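Local coordinates for protein putative glucoamylase (Bacteroides caccae ATCC 43185, PDB 4QT9) that probably hydrolyses glycosidic bonds in glucans or related sugars, as a putative glucoamylase built on an alpha/alpha toroid, at residues A264-L269 and L391-G396; Y298-P303 and F309-W314; A343-I348 and Q357-L362; G366-G371 and N384-R389. All blocks are in the same frame, centred on the assembly; numbering follows the deposited sequence.

Interaction 1: residues A264-L269 and L391-G396; sequences AQYSFL and LAIDQG
Tyr266 reaches across to the first turns of helix 392-406 with the far end of its ring. At CB the side chain leaves the 264-269 loop with CG anti to the carbonyl carbon (chi1 -72°), a setting that sends the ring out toward Ile393. Beyond CG the first atom to meet the helix is CE1, with Ile393 O 3.7 Å from Tyr266 CE1. CZ passes the isoleucine side chain, Tyr266 CZ lying 4.2 Å from Ile393 CB. The hydroxyl ends the reach: Tyr266 OH is 3.4 Å from Ile393 CB, and Ile393 CG1 and CD1 are each 3.7 Å from Tyr266 OH. On its polar side it shares water 1 with the next residue. The water is 2.7 Å from Tyr266 OH and donates to Asp394 OD1, 2.6 Å away. The ring is also met edge-to-face by Phe72 and at an angle by Phe262. The contact lies near the middle of the toroid, and an acetate ion, probably from the crystallisation liquor, is about 4 Å from the Ile393 side chain. By giving one proton to the carboxylate, the water links the buried phenol oxygen to Asp394 OD1, which at 4.0 Å Tyr266 OH does not meet directly.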
loop_
_atom_site.group_PDB
_atom_site.type_symbol
_atom_site.label_atom_id
_atom_site.label_comp_id
_atom_site.label_asym_id
_atom_site.label_seq_id
_atom_site.Cartn_x
_atom_site.Cartn_y
_atom_site.Cartn_z
ATOM N N ALA A 264 -2.207 1.582 8.643
ATOM C CA ALA A 264 -0.999 1.270 9.408
ATOM C C ALA A 264 0.067 0.574 8.543
ATOM O O ALA A 264 1.169 0.312 9.028
ATOM C CB ALA A 264 -1.376 0.369 10.586
ATOM N N GLN A 265 -0.251 0.294 7.256
ATOM C CA GLN A 265 0.589 -0.522 6.388
ATOM C C GLN A 265 1.123 0.134 5.134
ATOM O O GLN A 265 2.308 -0.044 4.882
ATOM C CB GLN A 265 -0.179 -1.805 5.968
ATOM C CG GLN A 265 -0.614 -2.621 7.222
ATOM C CD GLN A 265 -1.806 -3.538 7.063
ATOM O OE1 GLN A 265 -2.530 -3.522 6.055
ATOM N NE2 GLN A 265 -2.015 -4.391 8.063
ATOM N N TYR A 266 0.277 0.769 4.288
ATOM C CA TYR A 266 0.685 1.306 2.953
ATOM C C TYR A 266 1.897 2.270 3.007
ATOM O O TYR A 266 2.831 2.104 2.216
ATOM C CB TYR A 266 -0.482 2.033 2.268
ATOM C CG TYR A 266 -1.624 1.198 1.731
ATOM C CD1 TYR A 266 -1.723 -0.164 2.019
ATOM C CD2 TYR A 266 -2.597 1.764 0.900
ATOM C CE1 TYR A 266 -2.773 -0.933 1.520
ATOM C CE2 TYR A 266 -3.630 0.994 0.366
ATOM C CZ TYR A 266 -3.742 -0.338 0.724
ATOM O OH TYR A 266 -4.804 -1.068 0.266
ATOM N N SER A 267 1.891 3.254 3.944
ATOM C CA SER A 267 3.010 4.204 4.042
ATOM C C SER A 267 4.222 3.590 4.748
ATOM O O SER A 267 5.242 4.253 4.837
ATOM C CB SER A 267 2.592 5.473 4.781
ATOM O OG SER A 267 1.746 6.252 3.956
ATOM N N PHE A 268 4.127 2.337 5.229
ATOM C CA PHE A 268 5.232 1.714 5.956
ATOM C C PHE A 268 5.805 0.481 5.260
ATOM O O PHE A 268 6.523 -0.297 5.889
ATOM C CB PHE A 268 4.786 1.386 7.394
ATOM C CG PHE A 268 4.458 2.657 8.138
ATOM C CD1 PHE A 268 5.458 3.574 8.463
ATOM C CD2 PHE A 268 3.144 2.979 8.452
ATOM C CE1 PHE A 268 5.145 4.766 9.126
ATOM C CE2 PHE A 268 2.838 4.167 9.117
ATOM C CZ PHE A 268 3.836 5.055 9.441
ATOM N N LEU A 269 5.573 0.351 3.940
ATOM C CA LEU A 269 6.136 -0.751 3.138
ATOM C C LEU A 269 7.614 -0.487 2.855
ATOM O O LEU A 269 8.432 -1.410 2.941
ATOM C CB LEU A 269 5.366 -0.975 1.845
ATOM C CG LEU A 269 3.869 -1.297 1.935
ATOM C CD1 LEU A 269 3.345 -1.567 0.546
ATOM C CD2 LEU A 269 3.609 -2.526 2.743
ATOM N N LEU A 391 -7.302 -8.561 -5.140
ATOM C CA LEU A 391 -7.050 -7.147 -5.424
ATOM C C LEU A 391 -5.582 -6.895 -5.220
ATOM O O LEU A 391 -5.051 -7.280 -4.167
ATOM C CB LEU A 391 -7.871 -6.188 -4.526
ATOM C CG LEU A 391 -9.382 -6.197 -4.684
ATOM C CD1 LEU A 391 -10.012 -5.394 -3.564
ATOM C CD2 LEU A 391 -9.794 -5.624 -6.044
ATOM N N ALA A 392 -4.921 -6.235 -6.187
ATOM C CA ALA A 392 -3.506 -5.862 -6.094
ATOM C C ALA A 392 -3.162 -5.161 -4.774
ATOM O O ALA A 392 -2.164 -5.523 -4.152
ATOM C CB ALA A 392 -3.111 -4.948 -7.274
ATOM N N ILE A 393 -3.988 -4.196 -4.336
ATOM C CA ILE A 393 -3.735 -3.412 -3.097
ATOM C C ILE A 393 -3.870 -4.263 -1.814
ATOM O O ILE A 393 -3.428 -3.832 -0.757
ATOM C CB ILE A 393 -4.589 -2.107 -3.009
ATOM C CG1 ILE A 393 -6.111 -2.371 -2.994
ATOM C CG2 ILE A 393 -4.182 -1.088 -4.112
ATOM C CD1 ILE A 393 -6.970 -1.079 -2.787
ATOM N N ASP A 394 -4.493 -5.435 -1.885
ATOM C CA ASP A 394 -4.587 -6.271 -0.696
ATOM C C ASP A 394 -3.473 -7.350 -0.734
ATOM O O ASP A 394 -2.858 -7.606 0.295
ATOM C CB ASP A 394 -6.014 -6.843 -0.511
ATOM C CG ASP A 394 -7.070 -5.758 -0.174
ATOM O OD1 ASP A 394 -6.680 -4.630 0.168
ATOM O OD2 ASP A 394 -8.285 -6.039 -0.278
ATOM N N GLN A 395 -3.115 -7.876 -1.937
ATOM C CA GLN A 395 -2.037 -8.863 -2.100
ATOM C C GLN A 395 -0.646 -8.250 -1.906
ATOM O O GLN A 395 0.227 -8.880 -1.318
ATOM C CB GLN A 395 -2.120 -9.548 -3.475
ATOM C CG GLN A 395 -3.390 -10.389 -3.624
ATOM C CD GLN A 395 -3.643 -11.293 -2.437
ATOM O OE1 GLN A 395 -4.532 -11.023 -1.596
ATOM N NE2 GLN A 395 -2.868 -12.372 -2.337
ATOM N N GLY A 396 -0.459 -7.050 -2.421
ATOM C CA GLY A 396 0.803 -6.317 -2.343
ATOM C C GLY A 396 1.387 -6.217 -0.950
ATOM O O GLY A 396 2.495 -6.707 -0.728
HETATM O O HOH W 1 -5.217 -3.285 1.773
#

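Interaction 2: residues Y298-P303 and F309-W314; sequences YCIRNP and FGPDCW
The end of helix 284-301 and the loop that follows it approach most closely at Ile300 and Gly310, whose CA atoms are 4.3 Å apart, with Cys299 and Trp314 the next pair. This is a helix end in the alpha/alpha toroid, covered by the chain as it folds back: Asn302 leaves the helix with positive phi, and residues 310 to 313 form a type I beta turn in which Cys313 N bonds to Gly310 O. Gly310 N also binds Cys313 O, so the turn is closed by a pair of backbone bonds.

Packing then does the joining. Cys299 CB presses against the beta carbon of the tryptophan, 3.4 Å from Trp314 CB, while the indole turns to Tyr354 and Val358 of helix 352-364. The sulfur of Cys299 makes an oblique sulfur-aromatic contact with Phe309, 5.1 Å from the ring centroid and 41° off its normal. At the ring's edge, near its plane, stands Cys299 O. Asn302 crosses Phe309 at about a right angle, its amide plane tilted 28° from the ring; Asn302 CG lies 3.6 Å from Phe309 CB, and the amide nitrogen bonds to Tyr306 O. On the partly exposed side, Ile300 lays its CG1 branch along the Gly310-Pro311 peptide, where Ile300 CG1 is 3.7 Å from Pro311 N and 4.2 Å from Pro311 CG.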
loop_
_atom_site.group_PDB
_atom_site.type_symbol
_atom_site.label_atom_id
_atom_site.label_comp_id
_atom_site.label_asym_id
_atom_site.label_seq_id
_atom_site.Cartn_x
_atom_site.Cartn_y
_atom_site.Cartn_z
ATOM N N TYR A 298 -11.277 -5.609 18.804
ATOM C CA TYR A 298 -12.665 -5.501 18.335
ATOM C C TYR A 298 -13.181 -6.846 17.820
ATOM O O TYR A 298 -14.311 -7.214 18.148
ATOM C CB TYR A 298 -12.838 -4.421 17.231
ATOM C CG TYR A 298 -14.240 -4.397 16.654
ATOM C CD1 TYR A 298 -14.593 -5.226 15.591
ATOM C CD2 TYR A 298 -15.239 -3.625 17.234
ATOM C CE1 TYR A 298 -15.912 -5.314 15.146
ATOM C CE2 TYR A 298 -16.559 -3.684 16.781
ATOM C CZ TYR A 298 -16.888 -4.519 15.724
ATOM O OH TYR A 298 -18.186 -4.572 15.272
ATOM N N CYS A 299 -12.373 -7.564 16.987
ATOM C CA CYS A 299 -12.751 -8.863 16.419
ATOM C C CYS A 299 -12.899 -9.904 17.512
ATOM O O CYS A 299 -13.826 -10.720 17.427
ATOM C CB CYS A 299 -11.757 -9.319 15.363
ATOM S SG CYS A 299 -11.647 -8.226 13.920
ATOM N N ILE A 300 -12.022 -9.873 18.558
ATOM C CA ILE A 300 -12.125 -10.819 19.691
ATOM C C ILE A 300 -13.424 -10.513 20.444
ATOM O O ILE A 300 -14.155 -11.432 20.784
ATOM C CB ILE A 300 -10.858 -10.783 20.610
ATOM C CG1 ILE A 300 -9.645 -11.409 19.864
ATOM C CG2 ILE A 300 -11.109 -11.487 21.982
ATOM C CD1 ILE A 300 -8.335 -11.154 20.459
ATOM N N ARG A 301 -13.747 -9.220 20.626
ATOM C CA ARG A 301 -14.980 -8.835 21.312
ATOM C C ARG A 301 -16.187 -9.285 20.502
ATOM O O ARG A 301 -17.106 -9.836 21.092
ATOM C CB ARG A 301 -15.024 -7.336 21.609
ATOM C CG ARG A 301 -16.189 -6.958 22.524
ATOM C CD ARG A 301 -15.973 -5.579 23.083
ATOM N NE ARG A 301 -15.743 -4.566 22.048
ATOM C CZ ARG A 301 -16.706 -3.854 21.476
ATOM N NH1 ARG A 301 -17.979 -4.079 21.779
ATOM N NH2 ARG A 301 -16.407 -2.917 20.592
ATOM N N ASN A 302 -16.153 -9.112 19.155
ATOM C CA ASN A 302 -17.194 -9.579 18.219
ATOM C C ASN A 302 -18.611 -9.240 18.734
ATOM O O ASN A 302 -19.391 -10.155 19.014
ATOM C CB ASN A 302 -17.036 -11.091 17.992
ATOM C CG ASN A 302 -17.906 -11.664 16.903
ATOM O OD1 ASN A 302 -18.377 -10.956 16.012
ATOM N ND2 ASN A 302 -18.209 -12.954 17.004
ATOM N N PRO A 303 -18.945 -7.932 18.894
ATOM C CA PRO A 303 -20.262 -7.580 19.483
ATOM C C PRO A 303 -21.450 -7.882 18.573
ATOM O O PRO A 303 -22.582 -7.916 19.063
ATOM C CB PRO A 303 -20.151 -6.084 19.743
ATOM C CG PRO A 303 -19.110 -5.593 18.679
ATOM C CD PRO A 303 -18.133 -6.726 18.593
ATOM N N PHE A 309 -15.024 -15.055 14.139
ATOM C CA PHE A 309 -14.252 -13.929 14.720
ATOM C C PHE A 309 -13.650 -14.330 16.072
ATOM O O PHE A 309 -14.354 -14.905 16.890
ATOM C CB PHE A 309 -15.150 -12.690 14.889
ATOM C CG PHE A 309 -15.398 -11.815 13.681
ATOM C CD1 PHE A 309 -15.643 -12.377 12.429
ATOM C CD2 PHE A 309 -15.484 -10.432 13.810
ATOM C CE1 PHE A 309 -15.915 -11.569 11.319
ATOM C CE2 PHE A 309 -15.770 -9.626 12.701
ATOM C CZ PHE A 309 -15.951 -10.197 11.453
ATOM N N GLY A 310 -12.348 -14.117 16.247
ATOM C CA GLY A 310 -11.649 -14.508 17.470
ATOM C C GLY A 310 -10.142 -14.315 17.416
ATOM O O GLY A 310 -9.646 -13.706 16.475
ATOM N N PRO A 311 -9.365 -14.844 18.401
ATOM C CA PRO A 311 -7.894 -14.633 18.381
ATOM C C PRO A 311 -7.182 -15.293 17.206
ATOM O O PRO A 311 -6.110 -14.834 16.825
ATOM C CB PRO A 311 -7.415 -15.234 19.709
ATOM C CG PRO A 311 -8.664 -15.416 20.539
ATOM C CD PRO A 311 -9.792 -15.601 19.596
ATOM N N ASP A 312 -7.772 -16.346 16.619
ATOM C CA ASP A 312 -7.197 -17.031 15.457
ATOM C C ASP A 312 -7.729 -16.440 14.146
ATOM O O ASP A 312 -7.239 -16.800 13.084
ATOM C CB ASP A 312 -7.512 -18.540 15.506
ATOM C CG ASP A 312 -6.985 -19.272 16.730
ATOM O OD1 ASP A 312 -5.738 -19.387 16.869
ATOM O OD2 ASP A 312 -7.817 -19.752 17.539
ATOM N N CYS A 313 -8.760 -15.589 14.205
ATOM C CA CYS A 313 -9.357 -15.048 12.982
ATOM C C CYS A 313 -9.838 -13.617 13.213
ATOM O O CYS A 313 -10.900 -13.386 13.797
ATOM C CB CYS A 313 -10.486 -15.953 12.489
ATOM S SG CYS A 313 -11.132 -15.505 10.859
ATOM N N TRP A 314 -9.018 -12.651 12.782
ATOM C CA TRP A 314 -9.321 -11.233 12.942
ATOM C C TRP A 314 -8.686 -10.444 11.804
ATOM O O TRP A 314 -7.813 -10.967 11.112
ATOM C CB TRP A 314 -8.818 -10.687 14.317
ATOM C CG TRP A 314 -7.349 -10.884 14.581
ATOM C CD1 TRP A 314 -6.769 -11.941 15.232
ATOM C CD2 TRP A 314 -6.283 -9.983 14.244
ATOM N NE1 TRP A 314 -5.407 -11.762 15.310
ATOM C CE2 TRP A 314 -5.078 -10.564 14.712
ATOM C CE3 TRP A 314 -6.229 -8.729 13.614
ATOM C CZ2 TRP A 314 -3.836 -9.942 14.552
ATOM C CZ3 TRP A 314 -4.989 -8.117 13.440
ATOM C CH2 TRP A 314 -3.808 -8.731 13.890
#

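Interaction 3: residues A343-I348 and Q357-L362; sequences AALSSI and QVMRHL
Leu345 and Met359, the latter present as selenomethionine, meet where the last turn of helix 341-345 faces helix 352-364. The leucine uses one branch: Leu345 CD2 sits 3.7 Å from Met359 CB and just as near to Met359 CA, so a methyl group touches the base of the neighbouring side chain and the helix backbone. Beside it, Ala344 presents its methyl to the forked end of Val358, with Ala344 CB 3.8 Å from Val358 CG1 and 4.1 Å from Val358 CG2. The backbones run close together here, the CA atoms being 6.5 Å apart at Leu345 and Met359 and 6.8 Å apart at Ala344 and Val358. Leu345 CD2 closes the gap between the two pairs more loosely, at 4.3 Å from Val358 CG1.

The contact joins successive helical segments of the alpha/alpha toroid, linked by a short connection that starts with a type I beta turn from Leu345 to Ile348. At the end of that turn the packing thins to a single touch. Met359 sets out with CG anti to the backbone N (chi1 -167°) and bends about the CG-SE bond (chi3 -56°), which turns its terminal methyl back toward the connection; there Met359 CE meets Ile348 CD1 at 3.7 Å, a touch that holds for one of two isoleucine conformers and is less certain. Met25 of helix 21-37 also packs against Met359. The other face of helix 352-364 reaches solvent: Gln357, Arg360 and His361 are partly exposed, and Arg360 forms a salt bridge with Asp21.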
loop_
_atom_site.group_PDB
_atom_site.type_symbol
_atom_site.label_atom_id
_atom_site.label_comp_id
_atom_site.label_asym_id
_atom_site.label_seq_id
_atom_site.Cartn_x
_atom_site.Cartn_y
_atom_site.Cartn_z
ATOM N N ALA A 343 -5.331 -7.644 6.261
ATOM C CA ALA A 343 -5.302 -6.858 7.494
ATOM C C ALA A 343 -4.365 -7.456 8.557
ATOM O O ALA A 343 -3.399 -6.802 8.951
ATOM C CB ALA A 343 -6.704 -6.694 8.047
ATOM N N ALA A 344 -4.617 -8.669 8.999
ATOM C CA ALA A 344 -3.787 -9.279 10.040
ATOM C C ALA A 344 -2.427 -9.651 9.503
ATOM O O ALA A 344 -1.429 -9.452 10.202
ATOM C CB ALA A 344 -4.466 -10.508 10.627
ATOM N N LEU A 345 -2.368 -10.115 8.246
ATOM C CA LEU A 345 -1.102 -10.592 7.695
ATOM C C LEU A 345 -0.139 -9.475 7.375
ATOM O O LEU A 345 1.048 -9.666 7.613
ATOM C CB LEU A 345 -1.273 -11.512 6.481
ATOM C CG LEU A 345 -2.281 -12.661 6.601
ATOM C CD1 LEU A 345 -2.135 -13.615 5.435
ATOM C CD2 LEU A 345 -2.172 -13.387 7.888
ATOM N N SER A 346 -0.616 -8.297 6.911
ATOM C CA SER A 346 0.308 -7.195 6.615
ATOM C C SER A 346 0.711 -6.428 7.907
ATOM O O SER A 346 1.463 -5.469 7.837
ATOM C CB SER A 346 -0.272 -6.249 5.563
ATOM O OG SER A 346 -0.710 -6.974 4.421
ATOM N N SER A 347 0.232 -6.869 9.066
ATOM C CA SER A 347 0.607 -6.301 10.347
ATOM C C SER A 347 1.606 -7.214 11.072
ATOM O O SER A 347 1.906 -6.970 12.233
ATOM C CB SER A 347 -0.628 -6.016 11.203
ATOM O OG SER A 347 -0.985 -4.656 10.984
ATOM N N ILE A 348 2.142 -8.237 10.367
ATOM C CA ILE A 348 3.138 -9.196 10.892
ATOM C C ILE A 348 4.368 -8.456 11.477
ATOM O O ILE A 348 4.926 -8.903 12.477
ATOM C CB ILE A 348 3.555 -10.247 9.820
ATOM C CG1 ILE A 348 4.427 -11.375 10.429
ATOM C CG2 ILE A 348 4.217 -9.595 8.574
ATOM C CD1 ILE A 348 4.524 -12.661 9.582
ATOM N N GLN A 357 -0.642 -16.368 13.861
ATOM C CA GLN A 357 -1.772 -17.135 14.382
ATOM C C GLN A 357 -2.892 -17.154 13.353
ATOM O O GLN A 357 -3.462 -18.204 13.064
ATOM C CB GLN A 357 -2.270 -16.494 15.686
ATOM C CG GLN A 357 -2.599 -17.486 16.756
ATOM C CD GLN A 357 -3.177 -16.816 17.973
ATOM O OE1 GLN A 357 -2.661 -15.797 18.462
ATOM N NE2 GLN A 357 -4.264 -17.393 18.494
ATOM N N VAL A 358 -3.180 -15.983 12.774
ATOM C CA VAL A 358 -4.224 -15.851 11.766
ATOM C C VAL A 358 -3.747 -16.506 10.471
ATOM O O VAL A 358 -4.531 -17.234 9.841
ATOM C CB VAL A 358 -4.612 -14.363 11.590
ATOM C CG1 VAL A 358 -5.588 -14.162 10.433
ATOM C CG2 VAL A 358 -5.213 -13.835 12.885
HETATM N N MSE A 359 -2.453 -16.319 10.113
HETATM C CA MSE A 359 -1.888 -16.911 8.897
HETATM C C MSE A 359 -2.001 -18.441 8.924
HETATM O O MSE A 359 -2.414 -19.035 7.935
HETATM C CB MSE A 359 -0.432 -16.498 8.700
HETATM C CG MSE A 359 0.085 -16.832 7.299
HETATM SE SE MSE A 359 2.005 -16.519 7.138
HETATM C CE MSE A 359 2.107 -14.709 7.668
ATOM N N ARG A 360 -1.634 -19.057 10.057
ATOM C CA ARG A 360 -1.690 -20.507 10.298
ATOM C C ARG A 360 -3.150 -21.018 10.204
ATOM O O ARG A 360 -3.401 -22.050 9.540
ATOM C CB ARG A 360 -1.057 -20.808 11.683
ATOM C CG ARG A 360 -1.324 -22.175 12.320
ATOM C CD ARG A 360 -0.297 -23.223 11.952
ATOM N NE ARG A 360 1.077 -22.801 12.237
ATOM C CZ ARG A 360 2.130 -23.175 11.520
ATOM N NH1 ARG A 360 1.979 -23.982 10.475
ATOM N NH2 ARG A 360 3.342 -22.746 11.840
ATOM N N HIS A 361 -4.102 -20.269 10.830
ATOM C CA HIS A 361 -5.541 -20.593 10.843
ATOM C C HIS A 361 -6.153 -20.462 9.441
ATOM O O HIS A 361 -6.878 -21.365 9.022
ATOM C CB HIS A 361 -6.289 -19.691 11.840
ATOM C CG HIS A 361 -7.766 -19.922 11.909
ATOM N ND1 HIS A 361 -8.300 -20.966 12.637
ATOM C CD2 HIS A 361 -8.778 -19.209 11.359
ATOM C CE1 HIS A 361 -9.612 -20.877 12.485
ATOM N NE2 HIS A 361 -9.945 -19.833 11.728
ATOM N N LEU A 362 -5.858 -19.339 8.714
ATOM C CA LEU A 362 -6.385 -19.114 7.367
ATOM C C LEU A 362 -5.869 -20.186 6.403
ATOM O O LEU A 362 -6.667 -20.764 5.658
ATOM C CB LEU A 362 -6.064 -17.703 6.848
ATOM C CG LEU A 362 -6.678 -16.531 7.604
ATOM C CD1 LEU A 362 -6.197 -15.216 7.033
ATOM C CD2 LEU A 362 -8.186 -16.628 7.648
#

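Interaction 4: residues G366-G371 and N384-R389; sequences GDKVFG and NWYPQR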
loop_
_atom_site.group_PDB
_atom_site.type_symbol
_atom_site.label_atom_id
_atom_site.label_comp_id
_atom_site.label_asym_id
_atom_site.label_seq_id
_atom_site.Cartn_x
_atom_site.Cartn_y
_atom_site.Cartn_z
ATOM N N GLY A 366 -8.057 -24.160 4.138
ATOM C CA GLY A 366 -7.944 -24.808 2.835
ATOM C C GLY A 366 -8.126 -23.935 1.622
ATOM O O GLY A 366 -8.033 -22.705 1.701
ATOM N N ASP A 367 -8.399 -24.586 0.490
ATOM C CA ASP A 367 -8.558 -23.966 -0.830
ATOM C C ASP A 367 -9.655 -22.900 -0.881
ATOM O O ASP A 367 -9.549 -21.992 -1.699
ATOM C CB ASP A 367 -8.824 -25.029 -1.913
ATOM C CG ASP A 367 -7.692 -26.033 -2.118
ATOM O OD1 ASP A 367 -6.594 -25.835 -1.532
ATOM O OD2 ASP A 367 -7.894 -27.008 -2.875
ATOM N N LYS A 368 -10.689 -22.989 -0.027
ATOM C CA LYS A 368 -11.766 -21.999 -0.044
ATOM C C LYS A 368 -11.239 -20.559 0.254
ATOM O O LYS A 368 -11.868 -19.607 -0.206
ATOM C CB LYS A 368 -12.919 -22.405 0.905
ATOM C CG LYS A 368 -12.722 -22.057 2.371
ATOM C CD LYS A 368 -13.601 -22.910 3.249
ATOM C CE LYS A 368 -13.800 -22.284 4.577
ATOM N NZ LYS A 368 -14.454 -23.195 5.523
ATOM N N VAL A 369 -10.100 -20.397 0.983
ATOM C CA VAL A 369 -9.543 -19.043 1.256
ATOM C C VAL A 369 -8.102 -18.906 0.703
ATOM O O VAL A 369 -7.706 -17.798 0.350
ATOM C CB VAL A 369 -9.611 -18.560 2.731
ATOM C CG1 VAL A 369 -11.052 -18.428 3.222
ATOM C CG2 VAL A 369 -8.784 -19.441 3.658
ATOM N N PHE A 370 -7.337 -20.021 0.609
ATOM C CA PHE A 370 -5.970 -19.966 0.109
ATOM C C PHE A 370 -5.929 -20.488 -1.331
ATOM O O PHE A 370 -5.916 -21.695 -1.554
ATOM C CB PHE A 370 -5.006 -20.730 1.043
ATOM C CG PHE A 370 -3.539 -20.510 0.728
ATOM C CD1 PHE A 370 -2.964 -19.249 0.856
ATOM C CD2 PHE A 370 -2.729 -21.572 0.336
ATOM C CE1 PHE A 370 -1.613 -19.048 0.584
ATOM C CE2 PHE A 370 -1.371 -21.368 0.058
ATOM C CZ PHE A 370 -0.824 -20.103 0.195
ATOM N N GLY A 371 -5.973 -19.570 -2.289
ATOM C CA GLY A 371 -6.005 -19.915 -3.709
ATOM C C GLY A 371 -4.671 -19.943 -4.435
ATOM O O GLY A 371 -3.617 -19.969 -3.790
ATOM N N ASN A 384 -21.285 -17.513 4.479
ATOM C CA ASN A 384 -20.704 -18.606 3.674
ATOM C C ASN A 384 -20.315 -18.059 2.279
ATOM O O ASN A 384 -20.594 -18.652 1.234
ATOM C CB ASN A 384 -21.638 -19.846 3.608
ATOM C CG ASN A 384 -21.801 -20.447 4.969
ATOM O OD1 ASN A 384 -22.865 -20.346 5.599
ATOM N ND2 ASN A 384 -20.688 -20.886 5.539
ATOM N N TRP A 385 -19.688 -16.876 2.307
ATOM C CA TRP A 385 -19.272 -16.122 1.148
ATOM C C TRP A 385 -17.745 -16.239 1.032
ATOM O O TRP A 385 -17.030 -15.688 1.854
ATOM C CB TRP A 385 -19.765 -14.669 1.324
ATOM C CG TRP A 385 -19.304 -13.718 0.258
ATOM C CD1 TRP A 385 -19.751 -13.640 -1.030
ATOM C CD2 TRP A 385 -18.330 -12.677 0.411
ATOM N NE1 TRP A 385 -19.112 -12.609 -1.689
ATOM C CE2 TRP A 385 -18.243 -11.995 -0.822
ATOM C CE3 TRP A 385 -17.523 -12.246 1.484
ATOM C CZ2 TRP A 385 -17.351 -10.930 -1.031
ATOM C CZ3 TRP A 385 -16.653 -11.187 1.281
ATOM C CH2 TRP A 385 -16.557 -10.552 0.033
ATOM N N TYR A 386 -17.259 -17.020 0.067
ATOM C CA TYR A 386 -15.819 -17.269 -0.158
ATOM C C TYR A 386 -15.422 -16.930 -1.619
ATOM O O TYR A 386 -15.163 -17.833 -2.420
ATOM C CB TYR A 386 -15.466 -18.727 0.205
ATOM C CG TYR A 386 -15.731 -19.059 1.661
ATOM C CD1 TYR A 386 -14.799 -18.748 2.645
ATOM C CD2 TYR A 386 -16.895 -19.726 2.048
ATOM C CE1 TYR A 386 -15.046 -19.027 3.994
ATOM C CE2 TYR A 386 -17.147 -20.029 3.396
ATOM C CZ TYR A 386 -16.211 -19.685 4.361
ATOM O OH TYR A 386 -16.403 -19.997 5.682
ATOM N N PRO A 387 -15.370 -15.623 -1.978
ATOM C CA PRO A 387 -15.032 -15.261 -3.361
ATOM C C PRO A 387 -13.611 -15.653 -3.757
ATOM O O PRO A 387 -12.669 -15.498 -2.991
ATOM C CB PRO A 387 -15.206 -13.734 -3.391
ATOM C CG PRO A 387 -15.011 -13.310 -1.971
ATOM C CD PRO A 387 -15.634 -14.420 -1.163
ATOM N N GLN A 388 -13.468 -16.172 -4.952
ATOM C CA GLN A 388 -12.167 -16.564 -5.455
ATOM C C GLN A 388 -11.636 -15.374 -6.250
ATOM O O GLN A 388 -11.498 -15.420 -7.474
ATOM C CB GLN A 388 -12.284 -17.870 -6.251
ATOM C CG GLN A 388 -12.935 -18.981 -5.411
ATOM C CD GLN A 388 -12.649 -20.351 -5.938
ATOM O OE1 GLN A 388 -12.565 -20.577 -7.152
ATOM N NE2 GLN A 388 -12.561 -21.316 -5.025
ATOM N N ARG A 389 -11.420 -14.245 -5.519
ATOM C CA ARG A 389 -11.023 -12.961 -6.100
ATOM C C ARG A 389 -9.899 -12.332 -5.327
ATOM O O ARG A 389 -9.758 -12.535 -4.117
ATOM C CB ARG A 389 -12.233 -11.996 -6.164
ATOM C CG ARG A 389 -13.332 -12.508 -7.120
ATOM C CD ARG A 389 -14.642 -11.774 -7.023
ATOM N NE ARG A 389 -15.512 -12.166 -8.131
ATOM C CZ ARG A 389 -16.599 -11.506 -8.525
ATOM N NH1 ARG A 389 -16.995 -10.415 -7.877
ATOM N NH2 ARG A 389 -17.298 -11.930 -9.570
HETATM O O HOH W 2 -12.531 -16.372 -0.133
HETATM O O HOH W 3 -13.428 -19.965 -2.371
#
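The CH-pi contact between Lys368 and Tyr386 dominates this meeting of two loops. The lysine chain runs over one face of the phenol ring, with Lys368 CD 4.3 Å from the Tyr386 ring centroid and only 12° off the normal. Its CG lies between the backbone N and the carbonyl carbon (chi1 82°), and the extended chain beyond carries CE over the CE1-CZ side, where Lys368 CE comes within 3.5 Å of Tyr386 CE1. The ammonium nitrogen ends level with the hydroxyl, Lys368 NZ being 3.7 Å from Tyr386 OH.

Apolar packing adds a second approach, at the ring's edge. Val369 CG1 lies near the ring plane, 3.8 Å from Tyr386 CD1, so valine and lysine meet the same ring from different directions.

Polar links run through water. Water 3 donates to Lys368 O and to Tyr386 O, each 2.7 Å away, and accepts from Gln388 NE2, the centre of an inverse gamma turn; its two protons thus tie the backbones of the two loops together. The links of water 2 to Pro387 O and, weakly, to Lys368 O are less certain.

Within the alpha/alpha toroid, the first loop leads from helix 352-364 into strand 370-371, whose antiparallel partner is 374-375, and the second runs into strand 389-391. Phe370, at the start of its strand, packs against Thr27, Val28 and Arg31 of helix 21-37.

All four contacts belong to one chain and to its alpha/alpha toroid. The segments of interaction 1 enclose the other three in sequence, which follow as 2, 3 and 4. Interaction 1 is central; interaction 3, its centre about 14 Å from that of interaction 1, touches it where the amide of Gln265 reaches Ala343 O and Ser347 OG. Interactions 2 and 3, with centres about 13 Å apart, meet at helix 352-364 through Asp312 with Gln357 and Trp314 with Val358. The same helix leads on to interaction 4, whose centre is about 15 Å from that of interaction 3. Helix 352-364 is thus the common element of interactions 2, 3 and 4, and residues 343-348 link this group to the centre.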